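Local coordinates for protein GRMZM2G135359 pseudokinase (PDB 6CPY) that is a maize receptor-like pseudokinase of the protein kinase fold, probably linked to membrane signalling, whose ATP binding and kinase activity remain doubtful, at residues T27-L32 / L107-E112; T39-F44 / I67-S72; S50-M55 / D190-N195; S86-K91 / F116-V121. All coordinates share one frame; numbering follows the deposited sequence.

Contact 1. Residues T27-L32 / L107-E112; sequences TGVPSL and LGYCEE
Pro30, Ser31 and Leu32 run alongside Gly108, Tyr109 and Cys110 in the same direction and make a single parallel beta bridge, Ser31 to Tyr109, on the outer edge of strand 106-112. This is an outermost strand of the five-stranded antiparallel sheet of the kinase N-lobe, so the segment ahead of helix 34-40 lies along the outer edge of the sheet. On its other side the strand pairs with 117-123, where Leu107 and Gly108 both face Val121 in a classic beta bulge.

Two backbone hydrogen bonds hold the bridge. Tyr109 N donates to Pro30 O at 3.1 Å, and Leu32 N reaches Tyr109 O at 2.8 Å with a nearly straight N-H...O angle of 168°.

The remaining contact is mostly packing round the Tyr109 ring. With chi1 at 68°, CG lies between the backbone N and the carbonyl carbon, and the ring lies against 27-32 instead of standing clear of it. Ser31 CA sits over one face as a CH-pi contact, 4.0 Å from the centroid, while Val29 CG2 meets the edge at CD1 (3.8 Å). Thr27 points back against the tyrosine, its CG2 3.7 Å from CE1. Beyond them, Ile92 of helix 82-96 touches both Thr27 and Tyr109. With only an alanine here, the backbone bridge could persist, but Thr27, Val29 and Ser31 would probably be left facing a gap.

At the far end, Cys110 SG, anti to its own N, stands 3.3 Å from Leu32 O.

Contact 2. Residues T39-F44 / I67-S72; sequences TACEDF and IAVASS
Cys41 and Val69 meet because of their first torsions. Cys41 holds SG anti to its carbonyl carbon (chi1 -53°), while Val69 places CG1 anti to its backbone N (chi1 176°) and so sends CG2 out beside that N. SG and CG2 then lie 3.6 Å apart, the closest approach between the two segments. Ile67 joins them with an extended chain that carries CD1 over to the helix end. That one methyl touches both Ala40 CB, at 4.3 Å, and Cys41 SG, at 4.4 Å.

What presents these groups is the C-terminal end of helix 34-40, closed by a Schellman motif. Glu42, with positive phi, is its C-prime residue; Asp43 N turns back to Glu38 O, and Glu42 N to Thr39 O at 3.3 Å. Cys41 is the first residue to leave helical geometry, and it does so with its side chain directed at strand 66-72, the central strand of the N-lobe sheet. The contact is entirely apolar, with no hydrogen bond across it. Leu37, further back in the helix, also packs on Ile67, and Val121 and Val119 of the neighbouring strand 117-123 flank Ile67 and Val69.

Past the turn, Phe44 meets Val69 with its ring edge, CE1 standing 4.4 Å from CG1, the other branch of the valine whose CG2 touches Cys41. The same ring makes an edge-to-face pair with Tyr57 on strand 54-60.

Contact 3. Residues S50-M55 / D190-N195; sequences STSTCM and DLEFWN
Leu191 is the first residue of 190-195 to touch the other segment, its carbonyl O lying 3.7 Å from Cys54 SG. Glu192 follows, its chain bent at chi2 (-101°) to bring the carboxylate into the turn formed by Thr51, Ser52 and Thr53. OE1 takes a short bond from Thr53 OG1 (2.6 Å) on its anti lone pair, plus weak ones from Thr51 OG1 (2.8 Å) and Thr53 N (2.9 Å); Ser52 OG meets OE2 on the syn side, tilted out of the carboxylate plane, at 3.0 Å. By sequence position the turn matches the glycine-rich loop of kinases, and Asp190-Leu191-Glu192 stands where active kinases carry Asp-Phe-Gly. The glutamate thus ties the two together, consistent with a nucleotide site altered from the usual form. A glutamine in its place would take away the charge and one acceptor oxygen, and would probably leave either Ser52 OG or the donors round OE1 without their mate.

At Phe193 the backbone N donates to Thr53 OG1 (2.9 Å, 145°), so that hydroxyl gives one bond and receives another. The ring of Phe193 presents its edge to Cys54, with CE1 3.6 Å from CB. Trp194 turns away, NE1 reaching the syn lone pair of Asp190 OD2 at 2.9 Å, in the indole plane, while Asp190 OD1 pairs with Arg171. The Asn195 side chain runs past that of Thr53 in the opposite direction, OD1 nearest CG2.

Contact 4. Residues S86-K91 / F116-V121; sequences SQYRKK and FTRVMV
Tyr88 reaches from helix 82-96 across to Arg118, Val119 and Met120 of strand 117-123. The helix is the C-helix of the kinase N-lobe, and here it runs almost parallel to the strand, with the two short axes 10.4 Å apart at their closest.

One hydrogen bond crosses the interface. Tyr88 carries its ring anti to the backbone N (chi1 175°), straight at the strand, and OH donates to Val119 O at 2.7 Å. The hydroxyl approaches from above the carbonyl plane, 35° out of it, so the bond does not follow a lone pair. Val119 itself points its side chain to the other side of the sheet, toward Leu37.

Arg118 supplies a CH-pi contact. Its chain bends at chi2 and lays CD over the middle of the Tyr88 ring, 4.1 Å from the centroid and 8° off the normal, the two side chains crossing at about a right angle. The guanidinium lies beyond the ring: it forms salt bridges with Glu113, Glu85 and Glu111, and NH1 also bonds Thr117 O at 2.9 Å. These partners fix the rotation of the head group and probably help keep CD in place.

Met120 fills the rest with apolar contact. Its extended chain runs past Tyr88 in the opposite direction. Lys91, at the position where active kinases usually have the C-helix glutamate, stretches out fully, its NZ bonded to Asp190 O and Glu192 O. Its CD rests 3.6 Å from Met120 SD, and the terminal CE of the methionine touches Tyr88 CD1 at 3.5 Å.

How the contacts relate
From the N terminus, residues 27-32 open the loop that contact 1 closes at 107-112, on the edge strand of the sheet. Contact 2 opens and closes within that loop, tying helix 34-40 to the central strand 66-72. Contact 3 starts at 50-55, between the two ends of contact 2, and closes only at 190-195; it crosses both contacts 1 and 2 and joins the turn between the first strands to the loop after strand 186-188. Contact 4 lies wholly within contact 3, follows contact 2 in series and crosses contact 1. All four reach the one five-stranded sheet, and helix 82-96 connects contacts 1, 3 and 4, while Ser71 N to Met55 O links contacts 2 and 3.

Contact 1. Residues T27-L32 / L107-E112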
loop_
_atom_site.group_PDB
_atom_site.type_symbol
_atom_site.label_atom_id
_atom_site.label_comp_id
_atom_site.label_asym_id
_atom_site.label_seq_id
_atom_site.Cartn_x
_atom_site.Cartn_y
_atom_site.Cartn_z
ATOM N N THR A 27 13.424 -17.977 -4.491
ATOM C CA THR A 27 12.131 -17.542 -3.941
ATOM C C THR A 27 10.947 -18.316 -4.542
ATOM O O THR A 27 11.130 -19.078 -5.491
ATOM C CB THR A 27 11.928 -16.023 -4.139
ATOM O OG1 THR A 27 10.760 -15.600 -3.429
ATOM C CG2 THR A 27 11.783 -15.675 -5.612
ATOM N N GLY A 28 9.743 -18.093 -3.998
ATOM C CA GLY A 28 8.524 -18.838 -4.384
ATOM C C GLY A 28 7.440 -18.124 -5.204
ATOM O O GLY A 28 6.263 -18.488 -5.114
ATOM N N VAL A 29 7.817 -17.107 -5.987
ATOM C CA VAL A 29 6.937 -16.514 -7.010
ATOM C C VAL A 29 7.667 -16.643 -8.353
ATOM O O VAL A 29 8.889 -16.671 -8.373
ATOM C CB VAL A 29 6.586 -15.026 -6.739
ATOM C CG1 VAL A 29 6.046 -14.846 -5.325
ATOM C CG2 VAL A 29 7.773 -14.100 -6.974
ATOM N N PRO A 30 6.929 -16.690 -9.474
ATOM C CA PRO A 30 7.627 -17.019 -10.713
ATOM C C PRO A 30 8.560 -15.944 -11.266
ATOM O O PRO A 30 8.291 -14.738 -11.165
ATOM C CB PRO A 30 6.488 -17.273 -11.704
ATOM C CG PRO A 30 5.341 -16.492 -11.179
ATOM C CD PRO A 30 5.476 -16.559 -9.684
ATOM N N SER A 31 9.651 -16.414 -11.862
ATOM C CA SER A 31 10.483 -15.593 -12.724
ATOM C C SER A 31 9.823 -15.515 -14.094
ATOM O O SER A 31 9.398 -16.533 -14.651
ATOM C CB SER A 31 11.880 -16.211 -12.836
ATOM O OG SER A 31 12.700 -15.473 -13.716
ATOM N N LEU A 32 9.713 -14.308 -14.632
ATOM C CA LEU A 32 9.169 -14.113 -15.957
ATOM C C LEU A 32 10.274 -13.695 -16.914
ATOM O O LEU A 32 11.174 -12.941 -16.549
ATOM C CB LEU A 32 8.062 -13.066 -15.928
ATOM C CG LEU A 32 6.846 -13.508 -15.107
ATOM C CD1 LEU A 32 5.953 -12.327 -14.763
ATOM C CD2 LEU A 32 6.065 -14.578 -15.853
ATOM N N LEU A 107 3.186 -10.875 -8.032
ATOM C CA LEU A 107 2.822 -11.999 -8.907
ATOM C C LEU A 107 4.002 -12.600 -9.677
ATOM O O LEU A 107 3.867 -13.666 -10.287
ATOM C CB LEU A 107 1.792 -11.545 -9.939
ATOM C CG LEU A 107 0.466 -11.033 -9.376
ATOM C CD1 LEU A 107 -0.442 -10.546 -10.510
ATOM C CD2 LEU A 107 -0.204 -12.110 -8.537
ATOM N N GLY A 108 5.126 -11.894 -9.693
ATOM C CA GLY A 108 6.309 -12.361 -10.400
ATOM C C GLY A 108 7.418 -11.340 -10.395
ATOM O O GLY A 108 7.284 -10.254 -9.834
ATOM N N TYR A 109 8.543 -11.687 -11.011
ATOM C CA TYR A 109 9.647 -10.748 -11.111
ATOM C C TYR A 109 10.411 -11.037 -12.396
ATOM O O TYR A 109 10.244 -12.104 -12.981
ATOM C CB TYR A 109 10.558 -10.840 -9.892
ATOM C CG TYR A 109 11.324 -12.132 -9.804
ATOM C CD1 TYR A 109 10.782 -13.236 -9.172
ATOM C CD2 TYR A 109 12.583 -12.252 -10.383
ATOM C CE1 TYR A 109 11.474 -14.437 -9.108
ATOM C CE2 TYR A 109 13.282 -13.450 -10.319
ATOM C CZ TYR A 109 12.719 -14.533 -9.674
ATOM O OH TYR A 109 13.398 -15.728 -9.591
ATOM N N CYS A 110 11.199 -10.076 -12.849
ATOM C CA CYS A 110 12.033 -10.296 -14.031
ATOM C C CYS A 110 13.351 -9.564 -13.876
ATOM O O CYS A 110 13.396 -8.334 -13.675
ATOM C CB CYS A 110 11.315 -9.877 -15.310
ATOM S SG CYS A 110 12.367 -9.873 -16.793
ATOM N N GLU A 111 14.416 -10.354 -13.921
ATOM C CA GLU A 111 15.766 -9.868 -13.996
ATOM C C GLU A 111 16.283 -10.322 -15.347
ATOM O O GLU A 111 16.213 -11.515 -15.679
ATOM C CB GLU A 111 16.662 -10.525 -12.957
ATOM C CG GLU A 111 16.265 -10.338 -11.526
ATOM C CD GLU A 111 17.442 -10.616 -10.616
ATOM O OE1 GLU A 111 18.100 -9.645 -10.227
ATOM O OE2 GLU A 111 17.737 -11.799 -10.352
ATOM N N GLU A 112 16.808 -9.384 -16.105
ATOM C CA GLU A 112 17.399 -9.679 -17.407
ATOM C C GLU A 112 18.519 -8.695 -17.569
ATOM O O GLU A 112 18.389 -7.540 -17.155
ATOM C CB GLU A 112 16.355 -9.542 -18.527
ATOM C CG GLU A 112 16.906 -9.573 -19.949
ATOM C CD GLU A 112 17.639 -10.849 -20.278
ATOM O OE1 GLU A 112 17.050 -11.938 -20.084
ATOM O OE2 GLU A 112 18.807 -10.764 -20.736
#

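Contact 2. Residues T39-F44 / I67-S72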
loop_
_atom_site.group_PDB
_atom_site.type_symbol
_atom_site.label_atom_id
_atom_site.label_comp_id
_atom_site.label_asym_id
_atom_site.label_seq_id
_atom_site.Cartn_x
_atom_site.Cartn_y
_atom_site.Cartn_z
ATOM N N THR A 39 5.852 -8.388 -24.378
ATOM C CA THR A 39 4.557 -8.668 -24.995
ATOM C C THR A 39 3.429 -8.176 -24.080
ATOM O O THR A 39 2.538 -7.431 -24.509
ATOM C CB THR A 39 4.394 -10.175 -25.274
ATOM O OG1 THR A 39 5.464 -10.622 -26.128
ATOM C CG2 THR A 39 3.054 -10.469 -25.941
ATOM N N ALA A 40 3.492 -8.576 -22.817
ATOM C CA ALA A 40 2.437 -8.229 -21.858
ATOM C C ALA A 40 2.232 -6.722 -21.702
ATOM O O ALA A 40 1.095 -6.274 -21.549
ATOM C CB ALA A 40 2.727 -8.857 -20.510
ATOM N N CYS A 41 3.317 -5.953 -21.731
ATOM C CA CYS A 41 3.256 -4.502 -21.525
ATOM C C CYS A 41 3.442 -3.668 -22.787
ATOM O O CYS A 41 3.751 -2.485 -22.684
ATOM C CB CYS A 41 4.312 -4.067 -20.511
ATOM S SG CYS A 41 4.239 -4.973 -18.966
ATOM N N GLU A 42 3.258 -4.267 -23.963
ATOM C CA GLU A 42 3.421 -3.546 -25.235
ATOM C C GLU A 42 4.748 -2.794 -25.264
ATOM O O GLU A 42 4.786 -1.595 -25.533
ATOM C CB GLU A 42 2.267 -2.555 -25.457
ATOM C CG GLU A 42 0.871 -3.145 -25.338
ATOM C CD GLU A 42 0.372 -3.770 -26.624
ATOM O OE1 GLU A 42 1.201 -4.281 -27.414
ATOM O OE2 GLU A 42 -0.860 -3.755 -26.841
ATOM N N ASP A 43 5.829 -3.507 -24.955
ATOM C CA ASP A 43 7.164 -2.915 -24.852
ATOM C C ASP A 43 7.211 -1.685 -23.921
ATOM O O ASP A 43 7.900 -0.708 -24.199
ATOM C CB ASP A 43 7.719 -2.588 -26.253
ATOM C CG ASP A 43 8.072 -3.842 -27.053
ATOM O OD1 ASP A 43 8.898 -4.648 -26.567
ATOM O OD2 ASP A 43 7.541 -4.015 -28.173
ATOM N N PHE A 44 6.479 -1.752 -22.811
ATOM C CA PHE A 44 6.519 -0.722 -21.770
ATOM C C PHE A 44 6.105 0.677 -22.271
ATOM O O PHE A 44 6.724 1.687 -21.928
ATOM C CB PHE A 44 7.900 -0.726 -21.096
ATOM C CG PHE A 44 8.345 -2.101 -20.671
ATOM C CD1 PHE A 44 7.799 -2.702 -19.539
ATOM C CD2 PHE A 44 9.262 -2.815 -21.421
ATOM C CE1 PHE A 44 8.183 -3.981 -19.155
ATOM C CE2 PHE A 44 9.645 -4.095 -21.045
ATOM C CZ PHE A 44 9.106 -4.679 -19.915
ATOM N N ILE A 67 -1.692 -6.624 -14.948
ATOM C CA ILE A 67 -0.544 -6.441 -14.066
ATOM C C ILE A 67 -0.079 -5.003 -14.054
ATOM O O ILE A 67 -0.266 -4.245 -15.013
ATOM C CB ILE A 67 0.645 -7.355 -14.466
ATOM C CG1 ILE A 67 1.055 -7.140 -15.924
ATOM C CG2 ILE A 67 0.284 -8.816 -14.235
ATOM C CD1 ILE A 67 2.257 -7.951 -16.369
ATOM N N ALA A 68 0.537 -4.631 -12.945
ATOM C CA ALA A 68 1.249 -3.389 -12.848
ATOM C C ALA A 68 2.696 -3.780 -12.633
ATOM O O ALA A 68 3.017 -4.510 -11.684
ATOM C CB ALA A 68 0.733 -2.566 -11.684
ATOM N N VAL A 69 3.558 -3.286 -13.508
ATOM C CA VAL A 69 4.959 -3.664 -13.502
ATOM C C VAL A 69 5.777 -2.506 -12.973
ATOM O O VAL A 69 5.767 -1.429 -13.554
ATOM C CB VAL A 69 5.400 -4.049 -14.916
ATOM C CG1 VAL A 69 6.888 -4.357 -14.957
ATOM C CG2 VAL A 69 4.566 -5.228 -15.396
ATOM N N ALA A 70 6.464 -2.731 -11.854
ATOM C CA ALA A 70 7.331 -1.726 -11.252
ATOM C C ALA A 70 8.734 -1.970 -11.775
ATOM O O ALA A 70 9.280 -3.059 -11.590
ATOM C CB ALA A 70 7.303 -1.829 -9.733
ATOM N N SER A 71 9.314 -0.952 -12.414
ATOM C CA SER A 71 10.587 -1.083 -13.107
ATOM C C SER A 71 11.568 -0.069 -12.550
ATOM O O SER A 71 11.228 1.111 -12.379
ATOM C CB SER A 71 10.402 -0.858 -14.614
ATOM O OG SER A 71 11.626 -0.990 -15.336
ATOM N N SER A 72 12.784 -0.532 -12.272
ATOM C CA SER A 72 13.851 0.326 -11.790
ATOM C C SER A 72 14.124 1.452 -12.777
ATOM O O SER A 72 13.946 1.292 -13.981
ATOM C CB SER A 72 15.135 -0.495 -11.590
ATOM O OG SER A 72 16.196 0.325 -11.108
#

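Contact 3. Residues S50-M55 / D190-N195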
loop_
_atom_site.group_PDB
_atom_site.type_symbol
_atom_site.label_atom_id
_atom_site.label_comp_id
_atom_site.label_asym_id
_atom_site.label_seq_id
_atom_site.Cartn_x
_atom_site.Cartn_y
_atom_site.Cartn_z
ATOM N N SER A 50 4.460 6.673 -11.579
ATOM C CA SER A 50 5.880 6.678 -11.239
ATOM C C SER A 50 6.095 7.017 -9.763
ATOM O O SER A 50 5.269 7.697 -9.154
ATOM C CB SER A 50 6.613 7.709 -12.091
ATOM O OG SER A 50 6.042 8.994 -11.906
ATOM N N THR A 51 7.216 6.550 -9.211
ATOM C CA THR A 51 7.610 6.852 -7.831
ATOM C C THR A 51 9.058 7.369 -7.824
ATOM O O THR A 51 9.631 7.609 -8.881
ATOM C CB THR A 51 7.480 5.607 -6.918
ATOM O OG1 THR A 51 8.462 4.624 -7.281
ATOM C CG2 THR A 51 6.074 4.994 -7.017
ATOM N N SER A 52 9.642 7.533 -6.636
ATOM C CA SER A 52 11.017 8.025 -6.503
ATOM C C SER A 52 12.063 6.999 -6.915
ATOM O O SER A 52 13.212 7.355 -7.157
ATOM C CB SER A 52 11.295 8.471 -5.063
ATOM O OG SER A 52 11.338 7.353 -4.190
ATOM N N THR A 53 11.676 5.728 -6.973
ATOM C CA THR A 53 12.588 4.665 -7.354
ATOM C C THR A 53 12.112 3.833 -8.546
ATOM O O THR A 53 12.787 2.868 -8.908
ATOM C CB THR A 53 12.809 3.691 -6.174
ATOM O OG1 THR A 53 11.590 2.985 -5.884
ATOM C CG2 THR A 53 13.280 4.446 -4.931
ATOM N N CYS A 54 10.973 4.170 -9.153
ATOM C CA CYS A 54 10.404 3.294 -10.194
ATOM C C CYS A 54 9.361 3.914 -11.134
ATOM O O CYS A 54 8.673 4.865 -10.784
ATOM C CB CYS A 54 9.801 2.029 -9.551
ATOM S SG CYS A 54 8.075 2.144 -9.017
ATOM N N MET A 55 9.274 3.340 -12.334
ATOM C CA MET A 55 8.203 3.594 -13.296
ATOM C C MET A 55 7.194 2.477 -13.140
ATOM O O MET A 55 7.600 1.346 -12.856
ATOM C CB MET A 55 8.743 3.521 -14.725
ATOM C CG MET A 55 9.685 4.630 -15.122
ATOM S SD MET A 55 8.870 6.230 -15.189
ATOM C CE MET A 55 7.539 5.924 -16.349
ATOM N N ASP A 190 3.305 -1.813 -1.966
ATOM C CA ASP A 190 4.695 -1.519 -1.715
ATOM C C ASP A 190 5.443 -1.623 -3.048
ATOM O O ASP A 190 6.023 -2.666 -3.372
ATOM C CB ASP A 190 5.262 -2.491 -0.704
ATOM C CG ASP A 190 6.745 -2.260 -0.431
ATOM O OD1 ASP A 190 7.290 -1.182 -0.743
ATOM O OD2 ASP A 190 7.370 -3.184 0.094
ATOM N N LEU A 191 5.415 -0.530 -3.795
ATOM C CA LEU A 191 5.933 -0.491 -5.164
ATOM C C LEU A 191 7.372 0.019 -5.265
ATOM O O LEU A 191 8.063 -0.249 -6.255
ATOM C CB LEU A 191 5.008 0.363 -6.020
ATOM C CG LEU A 191 3.576 -0.173 -6.102
ATOM C CD1 LEU A 191 2.668 0.834 -6.769
ATOM C CD2 LEU A 191 3.520 -1.506 -6.836
ATOM N N GLU A 192 7.818 0.750 -4.250
ATOM C CA GLU A 192 9.135 1.367 -4.265
ATOM C C GLU A 192 10.190 0.314 -4.016
ATOM O O GLU A 192 10.025 -0.545 -3.158
ATOM C CB GLU A 192 9.225 2.447 -3.179
ATOM C CG GLU A 192 8.332 3.652 -3.422
ATOM C CD GLU A 192 9.074 4.849 -3.990
ATOM O OE1 GLU A 192 9.940 4.668 -4.875
ATOM O OE2 GLU A 192 8.774 5.986 -3.558
ATOM N N PHE A 193 11.281 0.382 -4.760
ATOM C CA PHE A 193 12.384 -0.537 -4.535
ATOM C C PHE A 193 13.015 -0.188 -3.186
ATOM O O PHE A 193 13.149 0.994 -2.848
ATOM C CB PHE A 193 13.397 -0.460 -5.678
ATOM C CG PHE A 193 12.906 -1.092 -6.954
ATOM C CD1 PHE A 193 11.939 -0.471 -7.733
ATOM C CD2 PHE A 193 13.413 -2.310 -7.382
ATOM C CE1 PHE A 193 11.480 -1.059 -8.906
ATOM C CE2 PHE A 193 12.957 -2.899 -8.555
ATOM C CZ PHE A 193 11.985 -2.277 -9.311
ATOM N N TRP A 194 13.367 -1.213 -2.411
ATOM C CA TRP A 194 13.897 -1.030 -1.049
ATOM C C TRP A 194 15.324 -0.463 -1.064
ATOM O O TRP A 194 16.283 -1.181 -0.774
ATOM C CB TRP A 194 13.888 -2.368 -0.287
ATOM C CG TRP A 194 12.524 -2.902 0.081
ATOM C CD1 TRP A 194 11.305 -2.435 -0.338
ATOM C CD2 TRP A 194 12.253 -4.032 0.916
ATOM N NE1 TRP A 194 10.294 -3.199 0.201
ATOM C CE2 TRP A 194 10.851 -4.184 0.977
ATOM C CE3 TRP A 194 13.064 -4.924 1.632
ATOM C CZ2 TRP A 194 10.240 -5.200 1.721
ATOM C CZ3 TRP A 194 12.459 -5.929 2.369
ATOM C CH2 TRP A 194 11.059 -6.058 2.409
ATOM N N ASN A 195 15.460 0.818 -1.397
ATOM C CA ASN A 195 16.767 1.487 -1.391
ATOM C C ASN A 195 16.622 3.006 -1.386
ATOM O O ASN A 195 16.025 3.578 -0.472
ATOM C CB ASN A 195 17.629 1.029 -2.578
ATOM C CG ASN A 195 16.968 1.271 -3.923
ATOM O OD1 ASN A 195 16.511 2.374 -4.219
ATOM N ND2 ASN A 195 16.942 0.238 -4.761
#

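Contact 4. Residues S86-K91 / F116-V121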
loop_
_atom_site.group_PDB
_atom_site.type_symbol
_atom_site.label_atom_id
_atom_site.label_comp_id
_atom_site.label_asym_id
_atom_site.label_seq_id
_atom_site.Cartn_x
_atom_site.Cartn_y
_atom_site.Cartn_z
ATOM N N SER A 86 21.061 -7.076 -3.866
ATOM C CA SER A 86 20.716 -7.697 -2.598
ATOM C C SER A 86 19.346 -7.221 -2.087
ATOM O O SER A 86 18.527 -8.035 -1.673
ATOM C CB SER A 86 21.806 -7.406 -1.562
ATOM O OG SER A 86 21.529 -8.097 -0.363
ATOM N N GLN A 87 19.104 -5.914 -2.138
ATOM C CA GLN A 87 17.829 -5.345 -1.699
ATOM C C GLN A 87 16.667 -5.740 -2.610
ATOM O O GLN A 87 15.533 -5.881 -2.163
ATOM C CB GLN A 87 17.930 -3.823 -1.611
ATOM C CG GLN A 87 18.814 -3.347 -0.467
ATOM C CD GLN A 87 18.225 -3.682 0.901
ATOM O OE1 GLN A 87 18.706 -4.578 1.594
ATOM N NE2 GLN A 87 17.165 -2.973 1.285
ATOM N N TYR A 88 16.964 -5.899 -3.896
ATOM C CA TYR A 88 15.987 -6.376 -4.868
ATOM C C TYR A 88 15.512 -7.788 -4.524
ATOM O O TYR A 88 14.317 -8.061 -4.469
ATOM C CB TYR A 88 16.602 -6.316 -6.273
ATOM C CG TYR A 88 15.751 -6.886 -7.389
ATOM C CD1 TYR A 88 14.789 -6.096 -8.034
ATOM C CD2 TYR A 88 15.921 -8.187 -7.824
ATOM C CE1 TYR A 88 14.025 -6.600 -9.064
ATOM C CE2 TYR A 88 15.149 -8.706 -8.852
ATOM C CZ TYR A 88 14.204 -7.914 -9.466
ATOM O OH TYR A 88 13.452 -8.445 -10.489
ATOM N N ARG A 89 16.450 -8.702 -4.292
ATOM C CA ARG A 89 16.075 -10.078 -3.962
ATOM C C ARG A 89 15.386 -10.149 -2.604
ATOM O O ARG A 89 14.443 -10.908 -2.431
ATOM C CB ARG A 89 17.294 -11.004 -3.986
ATOM C CG ARG A 89 17.911 -11.131 -5.366
ATOM C CD ARG A 89 19.016 -12.173 -5.410
ATOM N NE ARG A 89 19.311 -12.512 -6.803
ATOM C CZ ARG A 89 19.592 -13.731 -7.262
ATOM N NH1 ARG A 89 19.629 -14.789 -6.453
ATOM N NH2 ARG A 89 19.828 -13.895 -8.559
ATOM N N LYS A 90 15.873 -9.359 -1.655
ATOM C CA LYS A 90 15.316 -9.309 -0.306
ATOM C C LYS A 90 13.856 -8.870 -0.336
ATOM O O LYS A 90 13.006 -9.486 0.289
ATOM C CB LYS A 90 16.140 -8.337 0.541
ATOM C CG LYS A 90 15.746 -8.227 2.006
ATOM C CD LYS A 90 16.884 -7.592 2.797
ATOM C CE LYS A 90 18.051 -8.559 2.973
ATOM N NZ LYS A 90 19.356 -7.952 2.588
ATOM N N LYS A 91 13.566 -7.813 -1.082
ATOM C CA LYS A 91 12.181 -7.360 -1.223
ATOM C C LYS A 91 11.290 -8.458 -1.798
ATOM O O LYS A 91 10.199 -8.701 -1.298
ATOM C CB LYS A 91 12.088 -6.099 -2.088
ATOM C CG LYS A 91 10.641 -5.686 -2.334
ATOM C CD LYS A 91 10.488 -4.369 -3.055
ATOM C CE LYS A 91 9.007 -4.043 -3.172
ATOM N NZ LYS A 91 8.762 -2.775 -3.902
ATOM N N PHE A 116 19.176 -4.083 -19.760
ATOM C CA PHE A 116 19.156 -4.151 -18.302
ATOM C C PHE A 116 17.725 -4.000 -17.780
ATOM O O PHE A 116 17.039 -3.034 -18.109
ATOM C CB PHE A 116 20.054 -3.098 -17.678
ATOM C CG PHE A 116 20.140 -3.221 -16.192
ATOM C CD1 PHE A 116 20.952 -4.182 -15.623
ATOM C CD2 PHE A 116 19.359 -2.429 -15.375
ATOM C CE1 PHE A 116 21.013 -4.334 -14.248
ATOM C CE2 PHE A 116 19.417 -2.568 -13.993
ATOM C CZ PHE A 116 20.243 -3.520 -13.441
ATOM N N THR A 117 17.292 -4.978 -16.987
ATOM C CA THR A 117 15.912 -5.058 -16.507
ATOM C C THR A 117 15.893 -5.496 -15.047
ATOM O O THR A 117 16.454 -6.527 -14.696
ATOM C CB THR A 117 15.122 -6.113 -17.310
ATOM O OG1 THR A 117 15.302 -5.888 -18.716
ATOM C CG2 THR A 117 13.634 -6.085 -16.961
ATOM N N ARG A 118 15.234 -4.715 -14.199
ATOM C CA ARG A 118 14.969 -5.151 -12.840
ATOM C C ARG A 118 13.546 -4.741 -12.528
ATOM O O ARG A 118 13.281 -3.568 -12.262
ATOM C CB ARG A 118 15.952 -4.507 -11.857
ATOM C CG ARG A 118 17.382 -5.021 -11.948
ATOM C CD ARG A 118 17.481 -6.465 -11.495
ATOM N NE ARG A 118 18.850 -6.955 -11.458
ATOM C CZ ARG A 118 19.581 -7.276 -12.529
ATOM N NH1 ARG A 118 19.100 -7.131 -13.760
ATOM N NH2 ARG A 118 20.823 -7.720 -12.364
ATOM N N VAL A 119 12.621 -5.687 -12.646
ATOM C CA VAL A 119 11.205 -5.385 -12.406
ATOM C C VAL A 119 10.544 -6.350 -11.442
ATOM O O VAL A 119 10.995 -7.491 -11.227
ATOM C CB VAL A 119 10.339 -5.293 -13.703
ATOM C CG1 VAL A 119 11.029 -4.526 -14.825
ATOM C CG2 VAL A 119 9.838 -6.642 -14.151
ATOM N N MET A 120 9.432 -5.879 -10.887
ATOM C CA MET A 120 8.565 -6.652 -10.030
ATOM C C MET A 120 7.168 -6.497 -10.587
ATOM O O MET A 120 6.777 -5.400 -10.997
ATOM C CB MET A 120 8.643 -6.143 -8.580
ATOM C CG MET A 120 9.996 -6.449 -7.955
ATOM S SD MET A 120 10.148 -5.921 -6.243
ATOM C CE MET A 120 11.938 -5.914 -6.072
ATOM N N VAL A 121 6.447 -7.607 -10.638
ATOM C CA VAL A 121 5.144 -7.671 -11.273
ATOM C C VAL A 121 4.074 -7.786 -10.187
ATOM O O VAL A 121 4.073 -8.735 -9.406
ATOM C CB VAL A 121 5.050 -8.881 -12.220
ATOM C CG1 VAL A 121 3.669 -8.973 -12.867
ATOM C CG2 VAL A 121 6.155 -8.832 -13.255
#